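Long-range contact in tyrosine specific protein phosphatase (Trypanosoma cruzi, PDB 4AZ1), which probably hydrolyses phosphotyrosine in proteins, as a member of the classical protein tyrosine phosphatase family: residues W194-E207 and R273-R287. Residues are numbered along the deposited sequence; the frame is centred on the assembly and turned at random.
Sequences WPDHGIPQSATSLE and RMEQYFVIYLTLMCR. With EDO (1,2-ethanediol), chain C.
The guanidinium of Arg273 lies flat on the His197 ring, planes 20° apart, with His197 NE2 over its centre, 3.2 Å from Arg273 CZ. Asp196 takes the edge of the same group: Arg273 NE donates to Asp196 OD1 (2.8 Å) and Arg273 NH2 to Asp196 OD2, both on the syn side but out of the carboxylate plane, a side-on salt bridge for which arginine, planar with donors along its rim, is well suited. Lys129 also forms a salt bridge with Asp196 OD2. Pro200 CD lies over one face of the Trp194 ring, while Trp194 NE1, above the Gly198 carbonyl plane, donates to Gly198 O (2.8 Å); together they help hold the indole's rotation. Trp194-Pro195-Asp196 is the WPD motif of classical tyrosine phosphatases, whose aspartate is the general acid in relatives and probably here; a type II turn from Pro195 to Gly198 carries the chain past the N-terminal end of helix 274-287. Further along that helix, branched Val279 spreads two methyls: Val279 CG2 meets Pro200 CD at 3.7 Å and Val279 CG1 packs on Leu206 CD2. Glu207, bent at chi2 (-74°), meets the guanidinium edge of Arg287: Arg287 NE donates to Glu207 OE2 (2.8 Å) and Arg287 NH2 to the syn lone pair of Glu207 OE1; Glu247 holds Arg287 NH1.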
# COMPACT_ATOMS: atom_id res chain seq x y z
N TRP A 194 -8.84 13.50 20.10
CA TRP A 194 -8.99 14.84 19.55
C TRP A 194 -9.58 14.76 18.13
O TRP A 194 -8.85 14.60 17.15
CB TRP A 194 -7.63 15.55 19.55
CG TRP A 194 -7.68 16.93 18.99
CD1 TRP A 194 -8.80 17.67 18.74
CD2 TRP A 194 -6.56 17.74 18.61
NE1 TRP A 194 -8.45 18.90 18.24
CE2 TRP A 194 -7.08 18.97 18.14
CE3 TRP A 194 -5.18 17.56 18.62
CZ2 TRP A 194 -6.27 20.00 17.68
CZ3 TRP A 194 -4.37 18.59 18.16
CH2 TRP A 194 -4.92 19.79 17.71
N PRO A 195 -10.91 14.86 18.01
CA PRO A 195 -11.51 14.71 16.68
C PRO A 195 -11.31 15.96 15.82
O PRO A 195 -11.23 17.08 16.36
CB PRO A 195 -13.00 14.52 16.99
CG PRO A 195 -13.21 15.37 18.25
CD PRO A 195 -11.90 15.25 19.04
N ASP A 196 -11.20 15.79 14.50
CA ASP A 196 -11.18 16.94 13.60
C ASP A 196 -12.39 17.84 13.89
O ASP A 196 -13.45 17.34 14.25
CB ASP A 196 -11.22 16.48 12.15
CG ASP A 196 -10.79 17.56 11.19
OD1 ASP A 196 -10.31 18.63 11.66
OD2 ASP A 196 -10.91 17.33 9.97
N HIS A 197 -12.20 19.16 13.75
CA HIS A 197 -13.23 20.18 14.06
C HIS A 197 -13.51 20.35 15.55
O HIS A 197 -14.40 21.11 15.91
CB HIS A 197 -14.57 19.92 13.33
CG HIS A 197 -14.46 19.93 11.83
ND1 HIS A 197 -14.28 18.78 11.09
CD2 HIS A 197 -14.53 20.95 10.94
CE1 HIS A 197 -14.24 19.09 9.81
NE2 HIS A 197 -14.39 20.40 9.69
N GLY A 198 -12.78 19.63 16.40
CA GLY A 198 -12.94 19.80 17.84
C GLY A 198 -11.62 20.21 18.50
O GLY A 198 -10.68 20.61 17.81
N ILE A 199 -11.55 20.11 19.82
CA ILE A 199 -10.32 20.34 20.58
C ILE A 199 -9.98 19.11 21.45
O ILE A 199 -10.84 18.25 21.66
CB ILE A 199 -10.44 21.58 21.46
CG1 ILE A 199 -11.55 21.38 22.49
CG2 ILE A 199 -10.72 22.83 20.61
CD1 ILE A 199 -11.63 22.50 23.52
N PRO A 200 -8.73 19.00 21.92
CA PRO A 200 -8.41 17.81 22.73
C PRO A 200 -9.28 17.69 23.97
O PRO A 200 -9.60 18.69 24.63
CB PRO A 200 -6.95 18.05 23.13
CG PRO A 200 -6.39 18.81 21.96
CD PRO A 200 -7.51 19.75 21.55
N GLN A 201 -9.68 16.45 24.27
CA GLN A 201 -10.52 16.16 25.42
C GLN A 201 -9.82 16.53 26.72
O GLN A 201 -10.46 17.01 27.67
CB GLN A 201 -10.96 14.69 25.41
CG GLN A 201 -12.03 14.39 24.36
CD GLN A 201 -12.17 12.91 24.03
OE1 GLN A 201 -11.74 12.04 24.79
NE2 GLN A 201 -12.77 12.62 22.87
N SER A 202 -8.50 16.31 26.77
CA SER A 202 -7.70 16.78 27.91
C SER A 202 -6.30 17.27 27.51
O SER A 202 -5.66 16.69 26.63
CB SER A 202 -7.57 15.69 28.99
OG SER A 202 -6.81 14.58 28.51
N ALA A 203 -5.84 18.33 28.17
CA ALA A 203 -4.48 18.84 27.99
C ALA A 203 -3.38 17.77 28.17
O ALA A 203 -2.36 17.80 27.48
CB ALA A 203 -4.23 20.01 28.94
N THR A 204 -3.59 16.83 29.09
CA THR A 204 -2.57 15.83 29.41
C THR A 204 -2.12 14.96 28.22
O THR A 204 -0.97 14.53 28.16
CB THR A 204 -3.01 14.93 30.58
OG1 THR A 204 -4.08 14.08 30.15
CG2 THR A 204 -3.47 15.76 31.75
N SER A 205 -3.01 14.71 27.27
CA SER A 205 -2.67 13.82 26.16
C SER A 205 -1.64 14.42 25.23
O SER A 205 -0.68 13.76 24.82
CB SER A 205 -3.93 13.44 25.38
OG SER A 205 -4.81 12.70 26.20
N LEU A 206 -1.84 15.69 24.88
CA LEU A 206 -0.89 16.43 24.07
C LEU A 206 0.47 16.47 24.76
O LEU A 206 1.51 16.23 24.13
CB LEU A 206 -1.41 17.84 23.82
CG LEU A 206 -1.29 18.42 22.42
CD1 LEU A 206 -1.55 17.36 21.38
CD2 LEU A 206 -2.27 19.57 22.25
N GLU A 207 0.49 16.78 26.05
CA GLU A 207 1.75 16.76 26.81
C GLU A 207 2.45 15.39 26.75
O GLU A 207 3.68 15.32 26.65
CB GLU A 207 1.50 17.16 28.27
CG GLU A 207 1.36 18.68 28.50
CD GLU A 207 2.69 19.45 28.41
OE1 GLU A 207 3.73 18.82 28.08
OE2 GLU A 207 2.70 20.67 28.67
N ARG A 273 -7.47 25.02 10.91
CA ARG A 273 -8.72 25.53 11.49
C ARG A 273 -8.43 26.44 12.65
O ARG A 273 -7.43 26.26 13.34
CB ARG A 273 -9.62 24.37 11.95
CG ARG A 273 -9.84 23.31 10.88
CD ARG A 273 -10.99 22.36 11.24
NE ARG A 273 -10.91 21.11 10.48
CZ ARG A 273 -11.26 20.99 9.19
NH1 ARG A 273 -11.68 22.06 8.51
NH2 ARG A 273 -11.18 19.82 8.57
N MET A 274 -9.33 27.39 12.88
CA MET A 274 -9.13 28.41 13.91
C MET A 274 -8.90 27.76 15.28
O MET A 274 -7.99 28.15 16.03
CB MET A 274 -10.32 29.37 13.93
CG MET A 274 -10.18 30.54 14.91
SD MET A 274 -10.65 30.07 16.61
CE MET A 274 -12.45 30.18 16.48
N GLU A 275 -9.71 26.77 15.62
CA GLU A 275 -9.62 26.17 16.95
C GLU A 275 -8.33 25.38 17.08
O GLU A 275 -7.85 25.18 18.20
CB GLU A 275 -10.84 25.30 17.28
CG GLU A 275 -10.92 24.02 16.49
CD GLU A 275 -11.52 24.21 15.11
OE1 GLU A 275 -11.82 25.38 14.74
OE2 GLU A 275 -11.69 23.19 14.41
N GLN A 276 -7.74 24.95 15.96
CA GLN A 276 -6.46 24.25 16.05
C GLN A 276 -5.34 25.23 16.40
O GLN A 276 -4.41 24.88 17.10
CB GLN A 276 -6.15 23.49 14.74
CG GLN A 276 -7.03 22.23 14.55
CD GLN A 276 -7.08 21.78 13.09
OE1 GLN A 276 -6.47 22.43 12.23
NE2 GLN A 276 -7.81 20.70 12.81
N TYR A 277 -5.44 26.46 15.90
CA TYR A 277 -4.47 27.51 16.22
C TYR A 277 -4.65 27.92 17.69
O TYR A 277 -3.68 28.12 18.44
CB TYR A 277 -4.69 28.71 15.28
CG TYR A 277 -3.75 29.88 15.49
CD1 TYR A 277 -2.40 29.79 15.13
CD2 TYR A 277 -4.21 31.08 16.01
CE1 TYR A 277 -1.53 30.88 15.32
CE2 TYR A 277 -3.35 32.17 16.20
CZ TYR A 277 -2.01 32.06 15.84
OH TYR A 277 -1.16 33.13 16.02
N PHE A 278 -5.91 28.02 18.10
CA PHE A 278 -6.24 28.28 19.49
C PHE A 278 -5.59 27.26 20.43
O PHE A 278 -5.04 27.64 21.48
CB PHE A 278 -7.75 28.26 19.66
CG PHE A 278 -8.24 29.31 20.60
CD1 PHE A 278 -7.60 29.51 21.82
CD2 PHE A 278 -9.33 30.10 20.26
CE1 PHE A 278 -8.06 30.50 22.70
CE2 PHE A 278 -9.79 31.09 21.14
CZ PHE A 278 -9.15 31.29 22.36
N VAL A 279 -5.61 25.97 20.07
CA VAL A 279 -5.04 24.93 20.93
C VAL A 279 -3.56 25.20 21.29
O VAL A 279 -3.13 24.91 22.41
CB VAL A 279 -5.25 23.49 20.36
CG1 VAL A 279 -4.56 22.43 21.25
CG2 VAL A 279 -6.73 23.16 20.26
N ILE A 280 -2.79 25.80 20.38
CA ILE A 280 -1.40 26.10 20.72
C ILE A 280 -1.34 27.09 21.90
O ILE A 280 -0.57 26.87 22.83
CB ILE A 280 -0.57 26.62 19.53
CG1 ILE A 280 -0.66 25.65 18.35
CG2 ILE A 280 0.91 26.83 19.94
CD1 ILE A 280 -0.17 26.25 17.03
N TYR A 281 -2.15 28.14 21.89
CA TYR A 281 -2.21 29.03 23.06
C TYR A 281 -2.65 28.30 24.33
O TYR A 281 -2.13 28.57 25.42
CB TYR A 281 -3.15 30.22 22.81
CG TYR A 281 -2.54 31.35 22.01
CD1 TYR A 281 -1.77 32.32 22.63
CD2 TYR A 281 -2.74 31.46 20.63
CE1 TYR A 281 -1.21 33.37 21.90
CE2 TYR A 281 -2.18 32.49 19.90
CZ TYR A 281 -1.42 33.45 20.55
OH TYR A 281 -0.87 34.50 19.82
N LEU A 282 -3.62 27.40 24.19
CA LEU A 282 -4.14 26.64 25.34
C LEU A 282 -3.06 25.75 25.97
O LEU A 282 -2.99 25.63 27.19
CB LEU A 282 -5.32 25.76 24.93
CG LEU A 282 -6.53 26.55 24.42
CD1 LEU A 282 -7.68 25.62 24.02
CD2 LEU A 282 -6.96 27.55 25.47
N THR A 283 -2.23 25.12 25.14
CA THR A 283 -1.17 24.29 25.70
C THR A 283 -0.15 25.16 26.44
O THR A 283 0.40 24.74 27.46
CB THR A 283 -0.45 23.41 24.63
OG1 THR A 283 0.44 24.21 23.85
CG2 THR A 283 -1.45 22.75 23.73
N LEU A 284 0.09 26.37 25.94
CA LEU A 284 1.05 27.26 26.60
C LEU A 284 0.49 27.65 27.96
O LEU A 284 1.18 27.60 28.98
CB LEU A 284 1.34 28.51 25.76
CG LEU A 284 2.28 28.32 24.57
CD1 LEU A 284 2.32 29.57 23.72
CD2 LEU A 284 3.71 27.94 25.01
N MET A 285 -0.79 28.02 27.97
CA MET A 285 -1.46 28.39 29.20
C MET A 285 -1.43 27.26 30.23
O MET A 285 -1.07 27.49 31.38
CB MET A 285 -2.89 28.86 28.92
CG MET A 285 -2.94 30.14 28.08
SD MET A 285 -4.63 30.56 27.56
CE MET A 285 -5.30 31.18 29.13
N CYS A 286 -1.80 26.05 29.82
CA CYS A 286 -1.75 24.90 30.73
C CYS A 286 -0.35 24.68 31.31
O CYS A 286 -0.20 24.49 32.52
CB CYS A 286 -2.24 23.63 30.05
SG CYS A 286 -4.00 23.65 29.68
N ARG A 287 0.67 24.73 30.46
CA ARG A 287 2.05 24.57 30.94
C ARG A 287 2.36 25.63 31.99
O ARG A 287 3.05 25.36 32.98
CB ARG A 287 3.05 24.64 29.79
CG ARG A 287 4.52 24.55 30.22
CD ARG A 287 4.86 23.17 30.82
NE ARG A 287 4.84 22.10 29.82
CZ ARG A 287 5.84 21.85 28.98
NH1 ARG A 287 6.94 22.59 29.01
NH2 ARG A 287 5.75 20.86 28.10
C1 EDO C . -7.25 21.90 25.07
O1 EDO C . -8.50 21.51 25.66
C2 EDO C . -6.13 21.32 25.92
O2 EDO C . -4.87 21.62 25.31
O HOH W 1 -7.94 19.38 10.23
O HOH W 2 -10.21 20.77 15.06
O HOH W 3 0.35 22.02 28.26